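Local coordinates for AP endonuclease, family 2 (Brucella melitensis biovar Abortus, PDB 3NGF), which binds manganese in a TIM barrel and probably interconverts hydroxypyruvate and tartronate semialdehyde as a hydroxypyruvate isomerase of the hyi family, at residues D195-R198 and L199-M203; E167-G170 and L171-V175; D217-E220 and P221-E225; Y228-L231 and F232-E236; R30-E34 and A35-G39. All blocks are in the same frame, centred on the assembly; numbering follows the deposited sequence. Where two conformers were deposited one is given.

Contact 1 of 5, residues D195-R198 and L199-M203; sequences DLTR and LIEKM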
loop_
_atom_site.group_PDB
_atom_site.type_symbol
_atom_site.label_atom_id
_atom_site.label_comp_id
_atom_site.label_asym_id
_atom_site.label_seq_id
_atom_site.Cartn_x
_atom_site.Cartn_y
_atom_site.Cartn_z
ATOM N N ASP A 195 -19.405 -5.851 0.977
ATOM C CA ASP A 195 -19.583 -6.563 2.265
ATOM C C ASP A 195 -18.393 -6.337 3.198
ATOM O O ASP A 195 -17.829 -7.287 3.752
ATOM C CB ASP A 195 -19.754 -8.078 2.015
ATOM C CG ASP A 195 -20.444 -8.808 3.143
ATOM O OD1 ASP A 195 -21.177 -8.200 3.964
ATOM O OD2 ASP A 195 -20.294 -10.048 3.193
ATOM N N LEU A 196 -18.045 -5.075 3.403
ATOM C CA LEU A 196 -16.742 -4.747 3.987
ATOM C C LEU A 196 -16.595 -5.093 5.458
ATOM O O LEU A 196 -15.518 -5.516 5.873
ATOM C CB LEU A 196 -16.411 -3.274 3.771
ATOM C CG LEU A 196 -16.373 -2.753 2.336
ATOM C CD1 LEU A 196 -15.994 -1.268 2.344
ATOM C CD2 LEU A 196 -15.445 -3.538 1.406
ATOM N N THR A 197 -17.653 -4.939 6.254
ATOM C CA THR A 197 -17.571 -5.265 7.685
ATOM C C THR A 197 -17.278 -6.741 7.898
ATOM O O THR A 197 -16.318 -7.119 8.609
ATOM C CB THR A 197 -18.829 -4.866 8.435
ATOM O OG1 THR A 197 -19.017 -3.461 8.289
ATOM C CG2 THR A 197 -18.715 -5.214 9.935
ATOM N N ARG A 198 -18.053 -7.568 7.212
ATOM C CA ARG A 198 -17.879 -9.017 7.289
ATOM C C ARG A 198 -16.605 -9.482 6.597
ATOM O O ARG A 198 -15.962 -10.443 7.048
ATOM C CB ARG A 198 -19.141 -9.716 6.749
ATOM C CG ARG A 198 -20.361 -9.458 7.624
ATOM C CD ARG A 198 -20.266 -10.119 8.992
ATOM N NE ARG A 198 -21.536 -9.961 9.701
ATOM C CZ ARG A 198 -21.773 -9.120 10.700
ATOM N NH1 ARG A 198 -20.811 -8.362 11.217
ATOM N NH2 ARG A 198 -22.999 -9.062 11.209
ATOM N N LEU A 199 -16.168 -8.744 5.573
ATOM C CA LEU A 199 -14.910 -9.052 4.912
ATOM C C LEU A 199 -13.717 -8.813 5.861
ATOM O O LEU A 199 -12.831 -9.670 5.988
ATOM C CB LEU A 199 -14.731 -8.174 3.692
ATOM C CG LEU A 199 -13.531 -8.404 2.795
ATOM C CD1 LEU A 199 -13.535 -9.819 2.230
ATOM C CD2 LEU A 199 -13.488 -7.339 1.635
ATOM N N ILE A 200 -13.711 -7.642 6.505
ATOM C CA ILE A 200 -12.675 -7.278 7.488
ATOM C C ILE A 200 -12.599 -8.314 8.579
ATOM O O ILE A 200 -11.493 -8.754 8.953
ATOM C CB ILE A 200 -12.903 -5.862 8.106
ATOM C CG1 ILE A 200 -12.687 -4.790 7.026
ATOM C CG2 ILE A 200 -11.973 -5.645 9.308
ATOM C CD1 ILE A 200 -13.100 -3.352 7.429
ATOM N N GLU A 201 -13.769 -8.738 9.046
ATOM C CA GLU A 201 -13.874 -9.765 10.068
ATOM C C GLU A 201 -13.324 -11.125 9.616
ATOM O O GLU A 201 -12.599 -11.795 10.399
ATOM C CB GLU A 201 -15.322 -9.851 10.568
ATOM C CG GLU A 201 -15.688 -8.624 11.435
ATOM C CD GLU A 201 -17.154 -8.503 11.753
ATOM O OE1 GLU A 201 -17.959 -9.220 11.150
ATOM O OE2 GLU A 201 -17.505 -7.681 12.631
ATOM N N LYS A 202 -13.611 -11.510 8.369
ATOM C CA LYS A 202 -13.070 -12.751 7.793
ATOM C C LYS A 202 -11.552 -12.650 7.616
ATOM O O LYS A 202 -10.833 -13.638 7.786
ATOM C CB LYS A 202 -13.683 -13.055 6.417
ATOM C CG LYS A 202 -15.151 -13.361 6.384
ATOM C CD LYS A 202 -15.747 -13.036 4.971
ATOM C CE LYS A 202 -17.094 -13.681 4.744
ATOM N NZ LYS A 202 -17.637 -13.440 3.358
ATOM N N MET A 203 -11.066 -11.452 7.284
ATOM C CA MET A 203 -9.649 -11.243 6.969
ATOM C C MET A 203 -8.818 -10.928 8.208
ATOM O O MET A 203 -7.628 -10.644 8.096
ATOM C CB MET A 203 -9.487 -10.110 5.955
ATOM C CG MET A 203 -9.990 -10.437 4.530
ATOM S SD MET A 203 -9.909 -9.036 3.402
ATOM C CE MET A 203 -8.103 -8.930 3.169
HETATM O O HOH W 1 -17.555 -10.960 2.727
#
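Glu201 lies alongside both Thr197 and Arg198, one turn back on the same helix, and each atom of its chain has a neighbour there. Its CB lies near the carbonyl oxygens of both Thr197 and Arg198, and CG comes to 3.3 Å from Thr197 O, the oxygen that also accepts Glu201 N. Extended beyond CG (chi2 169°), the chain carries the carboxylate back along the helix. There OE1 takes a salt bridge from Arg198 NH1 at 3.0 Å, on its syn side, with guanidinium and carboxylate planes only 8° apart; Arg198 reaches it by bending at chi2. OE2 also borders Thr197, 3.8 Å from its methyl CG2.

This is an i to i+3 ion pair on the outer face of helix 196-202, one of the helices surrounding the TIM barrel. A second pair of opposite charges spans two turns: Asp195 OD2 and Lys202 NZ stand 4.3 Å apart, too far for a salt bridge, and one water joins them, donating to OD2 and accepting from NZ at 2.6 Å. On the buried side Leu196 CD2 meets Leu199 CD2 at 4.3 Å. Leu196 also packs on Leu231 and Ile200 on Val234, both of helix 228-237, while Leu199 leans on Leu166 of helix 165-175.

Contact 2 of 5, residues E167-G170 and L171-V175; sequences EAVG and LVKRV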
loop_
_atom_site.group_PDB
_atom_site.type_symbol
_atom_site.label_atom_id
_atom_site.label_comp_id
_atom_site.label_asym_id
_atom_site.label_seq_id
_atom_site.Cartn_x
_atom_site.Cartn_y
_atom_site.Cartn_z
ATOM N N GLU A 167 -9.388 -13.950 -2.538
ATOM C CA GLU A 167 -8.517 -14.653 -3.481
ATOM C C GLU A 167 -7.058 -14.370 -3.101
ATOM O O GLU A 167 -6.208 -15.270 -3.150
ATOM C CB GLU A 167 -8.788 -14.178 -4.895
ATOM C CG GLU A 167 -7.902 -14.806 -5.939
ATOM C CD GLU A 167 -8.244 -14.374 -7.356
ATOM O OE1 GLU A 167 -9.101 -13.469 -7.548
ATOM O OE2 GLU A 167 -7.643 -14.961 -8.289
ATOM N N ALA A 168 -6.774 -13.126 -2.719
ATOM C CA ALA A 168 -5.413 -12.750 -2.308
ATOM C C ALA A 168 -5.030 -13.457 -1.005
ATOM O O ALA A 168 -3.882 -13.909 -0.844
ATOM C CB ALA A 168 -5.265 -11.213 -2.154
ATOM N N VAL A 169 -5.969 -13.542 -0.059
ATOM C CA VAL A 169 -5.741 -14.299 1.179
ATOM C C VAL A 169 -5.364 -15.752 0.864
ATOM O O VAL A 169 -4.436 -16.315 1.458
ATOM C CB VAL A 169 -6.951 -14.249 2.105
ATOM C CG1 VAL A 169 -6.799 -15.238 3.247
ATOM C CG2 VAL A 169 -7.164 -12.796 2.620
ATOM N N GLY A 170 -6.075 -16.331 -0.085
ATOM C CA GLY A 170 -5.776 -17.685 -0.562
ATOM C C GLY A 170 -4.397 -17.812 -1.172
ATOM O O GLY A 170 -3.687 -18.815 -0.913
ATOM N N LEU A 171 -3.994 -16.823 -1.968
ATOM C CA LEU A 171 -2.661 -16.858 -2.578
ATOM C C LEU A 171 -1.578 -16.750 -1.510
ATOM O O LEU A 171 -0.564 -17.437 -1.573
ATOM C CB LEU A 171 -2.493 -15.749 -3.608
ATOM C CG LEU A 171 -3.177 -15.951 -4.958
ATOM C CD1 LEU A 171 -3.055 -14.645 -5.756
ATOM C CD2 LEU A 171 -2.502 -17.114 -5.679
ATOM N N VAL A 172 -1.803 -15.902 -0.523
ATOM C CA VAL A 172 -0.872 -15.777 0.597
ATOM C C VAL A 172 -0.718 -17.075 1.417
ATOM O O VAL A 172 0.380 -17.397 1.866
ATOM C CB VAL A 172 -1.236 -14.617 1.519
ATOM C CG1 VAL A 172 -0.367 -14.701 2.808
ATOM C CG2 VAL A 172 -1.054 -13.290 0.784
ATOM N N LYS A 173 -1.804 -17.821 1.604
ATOM C CA LYS A 173 -1.720 -19.115 2.284
ATOM C C LYS A 173 -0.832 -20.088 1.502
ATOM O O LYS A 173 -0.061 -20.849 2.091
ATOM C CB LYS A 173 -3.120 -19.714 2.507
ATOM C CG LYS A 173 -3.834 -19.154 3.728
ATOM C CD LYS A 173 -5.228 -19.717 3.901
ATOM C CE LYS A 173 -6.077 -18.843 4.831
ATOM N NZ LYS A 173 -7.527 -19.225 4.702
ATOM N N ARG A 174 -0.922 -20.045 0.175
ATOM C CA ARG A 174 -0.066 -20.888 -0.659
ATOM C C ARG A 174 1.404 -20.497 -0.561
ATOM O O ARG A 174 2.267 -21.380 -0.589
ATOM C CB ARG A 174 -0.532 -20.888 -2.096
ATOM C CG ARG A 174 -1.935 -21.485 -2.243
ATOM C CD ARG A 174 -2.513 -21.244 -3.613
ATOM N NE ARG A 174 -1.731 -21.835 -4.698
ATOM C CZ ARG A 174 -1.941 -21.564 -5.992
ATOM N NH1 ARG A 174 -2.902 -20.707 -6.373
ATOM N NH2 ARG A 174 -1.187 -22.140 -6.913
ATOM N N VAL A 175 1.668 -19.197 -0.396
ATOM C CA VAL A 175 3.051 -18.675 -0.226
ATOM C C VAL A 175 3.682 -19.266 1.043
ATOM O O VAL A 175 4.873 -19.654 1.049
ATOM C CB VAL A 175 3.078 -17.130 -0.189
ATOM C CG1 VAL A 175 4.432 -16.575 0.313
ATOM C CG2 VAL A 175 2.708 -16.560 -1.571
#
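Val172 sets its CG2 methyl 3.3 Å from Ala168 O, the carbonyl that also receives Val172 N in a 2.9 Å hydrogen bond, and this is the close-packed side of the turn. With CG1 anti to the backbone N (chi1 170°), CG2 falls beside that N and over the preceding turn. Leu171 does much the same one residue earlier: its CG lies 3.6 Å from Glu167 O, which accepts Leu171 N, and its CB leans on Ala168 O. Backbone bonds from Lys173 N to Val169 O and from Arg174 N to Gly170 O continue the alpha-helical pattern.

Helix 165-175 is the crossover of a beta-alpha-beta unit, joining strand 146-149 to strand 180-185 of the barrel. Val172 faces the barrel at Val180 of strand 180-185, while Leu171 packs on the flank against Phe129 of the neighbouring helix 122-140.

The outer side is looser. In the conformer given, one of two, Lys173 lies alongside Val169, pointing the same way, and its CE comes to 4.0 Å from Val169 CG1, a tentative aliphatic contact. Gly170 has no side chain to add to this surface. Arg174 lays CG 3.5 Å from Gly170 O, then bends at chi3 (61°) and sends its guanidinium away from the turn to a salt bridge between NH1 and Glu126 of helix 122-140.

Contact 3 of 5, residues D217-E220 and P221-E225; sequences DRHE and PDEGE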
loop_
_atom_site.group_PDB
_atom_site.type_symbol
_atom_site.label_atom_id
_atom_site.label_comp_id
_atom_site.label_asym_id
_atom_site.label_seq_id
_atom_site.Cartn_x
_atom_site.Cartn_y
_atom_site.Cartn_z
ATOM N N ASP A 217 -15.343 8.374 -6.138
ATOM C CA ASP A 217 -14.495 9.400 -6.772
ATOM C C ASP A 217 -13.063 9.567 -6.237
ATOM O O ASP A 217 -12.320 10.391 -6.750
ATOM C CB ASP A 217 -15.205 10.732 -6.809
ATOM C CG ASP A 217 -16.407 10.702 -7.730
ATOM O OD1 ASP A 217 -16.289 10.140 -8.846
ATOM O OD2 ASP A 217 -17.446 11.220 -7.328
ATOM N N ARG A 218 -12.722 8.774 -5.237
ATOM C CA ARG A 218 -11.343 8.626 -4.729
ATOM C C ARG A 218 -10.801 9.922 -4.135
ATOM O O ARG A 218 -9.652 10.287 -4.348
ATOM C CB ARG A 218 -10.433 8.033 -5.809
ATOM C CG ARG A 218 -9.283 7.199 -5.250
ATOM C CD ARG A 218 -8.482 6.509 -6.341
ATOM N NE ARG A 218 -7.526 5.572 -5.748
ATOM C CZ ARG A 218 -6.765 4.721 -6.441
ATOM N NH1 ARG A 218 -6.790 4.701 -7.769
ATOM N NH2 ARG A 218 -5.949 3.910 -5.794
ATOM N N HIS A 219 -11.645 10.585 -3.351
ATOM C CA HIS A 219 -11.283 11.819 -2.654
ATOM C C HIS A 219 -11.279 11.590 -1.128
ATOM O O HIS A 219 -11.234 10.446 -0.659
ATOM C CB HIS A 219 -12.232 12.984 -3.030
ATOM C CG HIS A 219 -12.339 13.278 -4.498
ATOM N ND1 HIS A 219 -11.242 13.467 -5.311
ATOM C CD2 HIS A 219 -13.424 13.486 -5.283
ATOM C CE1 HIS A 219 -11.649 13.732 -6.543
ATOM N NE2 HIS A 219 -12.970 13.759 -6.551
ATOM N N GLU A 220 -11.304 12.672 -0.349
ATOM C CA GLU A 220 -11.345 12.586 1.109
ATOM C C GLU A 220 -12.374 11.577 1.615
ATOM O O GLU A 220 -13.488 11.505 1.062
ATOM C CB GLU A 220 -11.661 13.957 1.703
ATOM C CG GLU A 220 -10.485 14.931 1.674
ATOM C CD GLU A 220 -10.269 15.679 0.343
ATOM O OE1 GLU A 220 -10.979 15.438 -0.655
ATOM O OE2 GLU A 220 -9.380 16.556 0.321
ATOM N N PRO A 221 -12.056 10.831 2.698
ATOM C CA PRO A 221 -12.977 9.793 3.220
ATOM C C PRO A 221 -14.137 10.369 4.060
ATOM O O PRO A 221 -14.414 9.886 5.164
ATOM C CB PRO A 221 -12.082 8.947 4.120
ATOM C CG PRO A 221 -11.055 9.944 4.642
ATOM C CD PRO A 221 -10.788 10.864 3.460
ATOM N N ASP A 222 -14.750 11.432 3.578
ATOM C CA ASP A 222 -15.876 12.050 4.259
ATOM C C ASP A 222 -17.023 12.268 3.285
ATOM O O ASP A 222 -17.907 13.076 3.546
ATOM C CB ASP A 222 -15.450 13.376 4.875
ATOM C CG ASP A 222 -14.988 14.378 3.846
ATOM O OD1 ASP A 222 -14.889 14.041 2.646
ATOM O OD2 ASP A 222 -14.755 15.518 4.255
ATOM N N GLU A 223 -16.979 11.584 2.145
ATOM C CA GLU A 223 -18.020 11.720 1.124
ATOM C C GLU A 223 -18.209 10.365 0.466
ATOM O O GLU A 223 -17.410 9.461 0.643
ATOM C CB GLU A 223 -17.632 12.748 0.056
ATOM C CG GLU A 223 -16.380 12.302 -0.736
ATOM C CD GLU A 223 -16.082 13.077 -1.997
ATOM O OE1 GLU A 223 -16.264 14.312 -2.048
ATOM O OE2 GLU A 223 -15.611 12.432 -2.948
ATOM N N GLY A 224 -19.285 10.212 -0.285
ATOM C CA GLY A 224 -19.427 8.995 -1.081
ATOM C C GLY A 224 -20.198 7.920 -0.362
ATOM O O GLY A 224 -20.820 8.167 0.694
ATOM N N GLU A 225 -20.133 6.709 -0.921
ATOM C CA GLU A 225 -21.014 5.630 -0.508
ATOM C C GLU A 225 -20.641 4.918 0.790
ATOM O O GLU A 225 -21.496 4.269 1.397
ATOM C CB GLU A 225 -21.235 4.653 -1.691
ATOM C CG GLU A 225 -20.062 3.781 -2.047
ATOM C CD GLU A 225 -20.204 3.067 -3.391
ATOM O OE1 GLU A 225 -20.468 3.702 -4.425
ATOM O OE2 GLU A 225 -20.036 1.837 -3.407
HETATM O O HOH W 2 -16.846 9.700 -3.925
#
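Glu223 OE2 is gripped by a water and by Ser214 OG. The water donates to it at 3.2 Å and accepts from Asp217 N at 3.0 Å, and Ser214 OG is hydrogen-bonded to it; the edge of the His219 ring merely lies beside it, with CD2 at 3.4 Å from OE2 and the oxygen near the ring plane. Ring and carboxylate are steeply turned against each other, their planes 76° apart. The opposite end of the carboxylate, OE1, forms a salt bridge with Arg251. The hydrogen bond from His219 ND1 to Asn249 O fixes the orientation of the imidazole, with Asp217 O over one face, 3.3 Å above its centre, and Glu223 OE2 at an edge.

Glu223 reaches across the loop because its CG sits between the backbone N and the carbonyl carbon (chi1 64°), with the rest of the chain extended; CG passes 3.5 Å from Glu220 O. That same oxygen accepts a weak bond from Asp222 N at 2.8 Å, closing an inverse gamma turn centred on Pro221. Asp222 OD1 joins Glu223 on Arg251, whose positive charge probably offsets the gathered carboxylates.

The whole loop links strand 207-212 to helix 228-237, pinned to the segment after strand 243-246 through Asn249 and Arg251, while Arg218 reaches helix 186-192.

Contact 4 of 5, residues Y228-L231 and F232-E236; sequences YPYL and FSVLE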
loop_
_atom_site.group_PDB
_atom_site.type_symbol
_atom_site.label_atom_id
_atom_site.label_comp_id
_atom_site.label_asym_id
_atom_site.label_seq_id
_atom_site.Cartn_x
_atom_site.Cartn_y
_atom_site.Cartn_z
ATOM N N TYR A 228 -16.982 6.007 6.507
ATOM C CA TYR A 228 -15.654 5.684 6.988
ATOM C C TYR A 228 -15.509 5.691 8.514
ATOM O O TYR A 228 -14.808 4.866 9.019
ATOM C CB TYR A 228 -14.554 6.517 6.298
ATOM C CG TYR A 228 -14.045 5.870 5.026
ATOM C CD1 TYR A 228 -13.269 4.725 5.079
ATOM C CD2 TYR A 228 -14.404 6.359 3.776
ATOM C CE1 TYR A 228 -12.834 4.099 3.958
ATOM C CE2 TYR A 228 -13.949 5.745 2.626
ATOM C CZ TYR A 228 -13.158 4.613 2.721
ATOM O OH TYR A 228 -12.679 3.970 1.607
ATOM N N PRO A 229 -16.195 6.596 9.252
ATOM C CA PRO A 229 -16.107 6.494 10.715
ATOM C C PRO A 229 -16.563 5.140 11.276
ATOM O O PRO A 229 -15.972 4.625 12.237
ATOM C CB PRO A 229 -16.991 7.646 11.203
ATOM C CG PRO A 229 -16.902 8.671 10.094
ATOM C CD PRO A 229 -16.728 7.898 8.817
ATOM N N TYR A 230 -17.590 4.551 10.673
ATOM C CA TYR A 230 -18.030 3.229 11.086
ATOM C C TYR A 230 -16.948 2.208 10.819
ATOM O O TYR A 230 -16.672 1.345 11.672
ATOM C CB TYR A 230 -19.294 2.798 10.347
ATOM C CG TYR A 230 -19.698 1.379 10.691
ATOM C CD1 TYR A 230 -20.298 1.099 11.897
ATOM C CD2 TYR A 230 -19.454 0.318 9.813
ATOM C CE1 TYR A 230 -20.673 -0.173 12.216
ATOM C CE2 TYR A 230 -19.822 -0.978 10.142
ATOM C CZ TYR A 230 -20.420 -1.219 11.333
ATOM O OH TYR A 230 -20.831 -2.495 11.694
ATOM N N LEU A 231 -16.344 2.301 9.634
ATOM C CA LEU A 231 -15.320 1.339 9.229
ATOM C C LEU A 231 -14.087 1.478 10.144
ATOM O O LEU A 231 -13.468 0.481 10.492
ATOM C CB LEU A 231 -14.963 1.538 7.749
ATOM C CG LEU A 231 -16.035 1.073 6.747
ATOM C CD1 LEU A 231 -15.672 1.552 5.332
ATOM C CD2 LEU A 231 -16.212 -0.442 6.761
ATOM N N PHE A 232 -13.739 2.703 10.547
ATOM C CA PHE A 232 -12.665 2.881 11.551
ATOM C C PHE A 232 -12.990 2.133 12.838
ATOM O O PHE A 232 -12.099 1.548 13.463
ATOM C CB PHE A 232 -12.403 4.356 11.896
ATOM C CG PHE A 232 -12.040 5.226 10.722
ATOM C CD1 PHE A 232 -11.489 4.704 9.555
ATOM C CD2 PHE A 232 -12.244 6.595 10.798
ATOM C CE1 PHE A 232 -11.190 5.524 8.501
ATOM C CE2 PHE A 232 -11.939 7.420 9.738
ATOM C CZ PHE A 232 -11.405 6.886 8.593
ATOM N N SER A 233 -14.267 2.111 13.220
ATOM C CA SER A 233 -14.677 1.464 14.467
ATOM C C SER A 233 -14.583 -0.055 14.310
ATOM O O SER A 233 -14.242 -0.755 15.275
ATOM C CB SER A 233 -16.082 1.912 14.926
ATOM O OG SER A 233 -17.106 1.294 14.164
ATOM N N VAL A 234 -14.787 -0.540 13.082
ATOM C CA VAL A 234 -14.662 -1.974 12.780
ATOM C C VAL A 234 -13.190 -2.392 12.920
ATOM O O VAL A 234 -12.887 -3.422 13.541
ATOM C CB VAL A 234 -15.209 -2.330 11.368
ATOM C CG1 VAL A 234 -14.990 -3.801 11.031
ATOM C CG2 VAL A 234 -16.739 -1.974 11.246
ATOM N N LEU A 235 -12.286 -1.591 12.355
ATOM C CA LEU A 235 -10.855 -1.895 12.417
ATOM C C LEU A 235 -10.428 -2.011 13.868
ATOM O O LEU A 235 -9.653 -2.921 14.238
ATOM C CB LEU A 235 -10.040 -0.818 11.699
ATOM C CG LEU A 235 -10.188 -0.848 10.174
ATOM C CD1 LEU A 235 -9.496 0.342 9.508
ATOM C CD2 LEU A 235 -9.642 -2.179 9.592
ATOM N N GLU A 236 -10.925 -1.094 14.693
ATOM C CA GLU A 236 -10.586 -1.087 16.133
ATOM C C GLU A 236 -11.127 -2.310 16.853
ATOM O O GLU A 236 -10.417 -2.913 17.681
ATOM C CB GLU A 236 -11.103 0.183 16.807
ATOM C CG GLU A 236 -10.327 1.435 16.433
ATOM C CD GLU A 236 -8.879 1.418 16.923
ATOM O OE1 GLU A 236 -8.637 1.092 18.110
ATOM O OE2 GLU A 236 -7.984 1.735 16.103
#
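Ser233 OG sits between its backbone N and carbonyl carbon (chi1 76°), which turns the hydroxyl back along the helix to donate to Tyr230 O in an unusually short bond of 2.5 Å whose length is doubtful. Tyr230 CG, in contrast, is anti to its N (chi1 176°), carrying the phenol out beside Val234. Val234 CG2 lies over one face of that ring, 3.4 Å from Tyr230 CE2, so methyl and ring pack directly although the two side chains run at an angle to each other. Tyr230 O is shared: Val234 N reaches it in the carbonyl plane at 3.0 Å, while Ser233 OG approaches from 15° out of that plane, and Ser233 N adds a weak bond. The serine hydroxyl is thereby satisfied within its own helix, on the exposed side.

Helix 228-237 is the crossover from strand 207-212 to strand 243-246 of the barrel. Two aromatic rings, Tyr228 and Phe232, share its buried side with aliphatic residues. The Phe232 ring lies with one face under Tyr228 O, which is 3.2 Å above the plane and offset toward the rim; this oxygen also accepts Phe232 N at 2.9 Å. At the far end of the ring Phe232 CZ meets Tyr228 CB at 3.9 Å. Phe232 goes on to an edge-to-face contact with Phe12 of strand 11-15, and Tyr228 OH is hydrogen-bonded to Ala213 O just beyond strand 207-212. Farther along, Leu235 sets CG 3.6 Å from Leu231 O and packs on Phe207 and Val210 of strand 207-212.

Contact 5 of 5, residues R30-E34 and A35-G39; sequences RLAAE and AGFGG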
loop_
_atom_site.group_PDB
_atom_site.type_symbol
_atom_site.label_atom_id
_atom_site.label_comp_id
_atom_site.label_asym_id
_atom_site.label_seq_id
_atom_site.Cartn_x
_atom_site.Cartn_y
_atom_site.Cartn_z
ATOM N N ARG A 30 7.262 17.968 5.276
ATOM C CA ARG A 30 6.957 19.060 6.211
ATOM C C ARG A 30 5.455 19.382 6.248
ATOM O O ARG A 30 4.864 19.584 7.318
ATOM C CB ARG A 30 7.721 20.307 5.824
ATOM C CG ARG A 30 7.458 21.503 6.773
ATOM C CD ARG A 30 8.255 22.754 6.395
ATOM N NE ARG A 30 7.944 23.253 5.051
ATOM C CZ ARG A 30 6.899 24.019 4.732
ATOM N NH1 ARG A 30 6.013 24.410 5.652
ATOM N NH2 ARG A 30 6.735 24.407 3.475
ATOM N N LEU A 31 4.835 19.466 5.082
ATOM C CA LEU A 31 3.400 19.777 5.066
ATOM C C LEU A 31 2.531 18.705 5.768
ATOM O O LEU A 31 1.572 19.041 6.478
ATOM C CB LEU A 31 2.925 20.053 3.652
ATOM C CG LEU A 31 3.515 21.260 2.919
ATOM C CD1 LEU A 31 2.713 21.448 1.612
ATOM C CD2 LEU A 31 3.516 22.540 3.749
ATOM N N ALA A 32 2.880 17.431 5.604
ATOM C CA ALA A 32 2.182 16.341 6.259
ATOM C C ALA A 32 2.364 16.421 7.758
ATOM O O ALA A 32 1.403 16.296 8.498
ATOM C CB ALA A 32 2.690 14.951 5.726
ATOM N N ALA A 33 3.590 16.665 8.208
ATOM C CA ALA A 33 3.851 16.789 9.648
ATOM C C ALA A 33 3.129 18.010 10.269
ATOM O O ALA A 33 2.557 17.904 11.365
ATOM C CB ALA A 33 5.365 16.849 9.912
ATOM N N GLU A 34 3.116 19.142 9.561
ATOM C CA GLU A 34 2.426 20.360 10.055
ATOM C C GLU A 34 0.904 20.166 10.091
ATOM O O GLU A 34 0.225 20.808 10.897
ATOM C CB GLU A 34 2.802 21.586 9.215
ATOM C CG GLU A 34 4.250 22.079 9.455
ATOM C CD GLU A 34 4.645 23.253 8.568
ATOM O OE1 GLU A 34 3.795 23.699 7.762
ATOM O OE2 GLU A 34 5.803 23.738 8.691
ATOM N N ALA A 35 0.386 19.258 9.254
ATOM C CA ALA A 35 -1.050 18.941 9.217
ATOM C C ALA A 35 -1.383 17.931 10.321
ATOM O O ALA A 35 -2.530 17.625 10.533
ATOM C CB ALA A 35 -1.466 18.398 7.814
ATOM N N GLY A 36 -0.360 17.435 11.024
ATOM C CA GLY A 36 -0.538 16.542 12.157
ATOM C C GLY A 36 -0.472 15.060 11.860
ATOM O O GLY A 36 -0.910 14.247 12.679
ATOM N N PHE A 37 0.063 14.684 10.695
ATOM C CA PHE A 37 0.330 13.257 10.427
ATOM C C PHE A 37 1.641 12.859 11.107
ATOM O O PHE A 37 2.612 13.609 11.066
ATOM C CB PHE A 37 0.412 12.987 8.927
ATOM C CG PHE A 37 -0.919 13.096 8.224
ATOM C CD1 PHE A 37 -1.801 12.014 8.168
ATOM C CD2 PHE A 37 -1.291 14.284 7.637
ATOM C CE1 PHE A 37 -3.032 12.131 7.537
ATOM C CE2 PHE A 37 -2.532 14.408 6.999
ATOM C CZ PHE A 37 -3.394 13.329 6.954
ATOM N N GLY A 38 1.648 11.682 11.724
ATOM C CA GLY A 38 2.863 11.099 12.314
ATOM C C GLY A 38 3.513 10.079 11.398
ATOM O O GLY A 38 4.651 9.650 11.643
ATOM N N GLY A 39 2.798 9.676 10.352
ATOM C CA GLY A 39 3.300 8.690 9.397
ATOM C C GLY A 39 3.018 9.095 7.973
ATOM O O GLY A 39 2.071 9.859 7.706
#
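Phe37 and Ala32 meet where helix 25-34 ends. Phe37 N gives Ala32 O a hydrogen bond of 3.0 Å, and the Phe37 ring turns an edge to the same oxygen, with CD2 3.5 Å away and Ala32 O in the ring plane. Beside this, the CB atoms of Ala32 and Phe37 are 4.4 Å apart. Ala35 N adds weak bonds to Leu31 O and Ala32 O, and the Ala35 methyl CB rests 3.4 Å from Leu31 O.

The second bond back into the last turn runs from Gly36 N to Ala33 O at 3.0 Å, the donor standing well above the carbonyl plane rather than on a lone pair. Together with the bond from Phe37 it makes a Schellman motif. Gly36 adopts a positive phi of 94°, a backbone angle at which a side-chain carbon would clash with the carbonyl oxygen of Ala35; this reversal turns the chain off the helix and brings Phe37 back beside Ala32.

Farther out, Arg30 NH1 and Glu34 OE2 form a salt bridge of 3.1 Å one turn apart on the exposed face, the oxygen lying in the guanidinium plane. On the buried side the Phe37 ring stacks with Phe261 and touches Phe12 and Ala14 of strand 11-15, while Gly39 pairs by backbone with Ala14, so the turn delivers the chain from helix 25-34 into strand 39-41 of the barrel.

In the fold
Along the chain the order is contact 5, contact 2, contact 1, contact 3, contact 4, all on the outer layer or loops of one eight-stranded TIM barrel. Contacts 1 and 4, centres about 11 Å apart, lie on adjacent helices 196-202 and 228-237 that pack through Thr197, Ile200, Tyr230 and Val234. Contact 2 touches contact 1 through Met203 and Val169, and contact 3 touches contact 4 through Pro221 and Tyr228, making a continuous run. Contact 5 stands apart, about 35 Å from contact 2 between centres and across the chain's centre. The run flanks strands 180-185 and 207-212, which carry the manganese ligands Asp185 and Gln211.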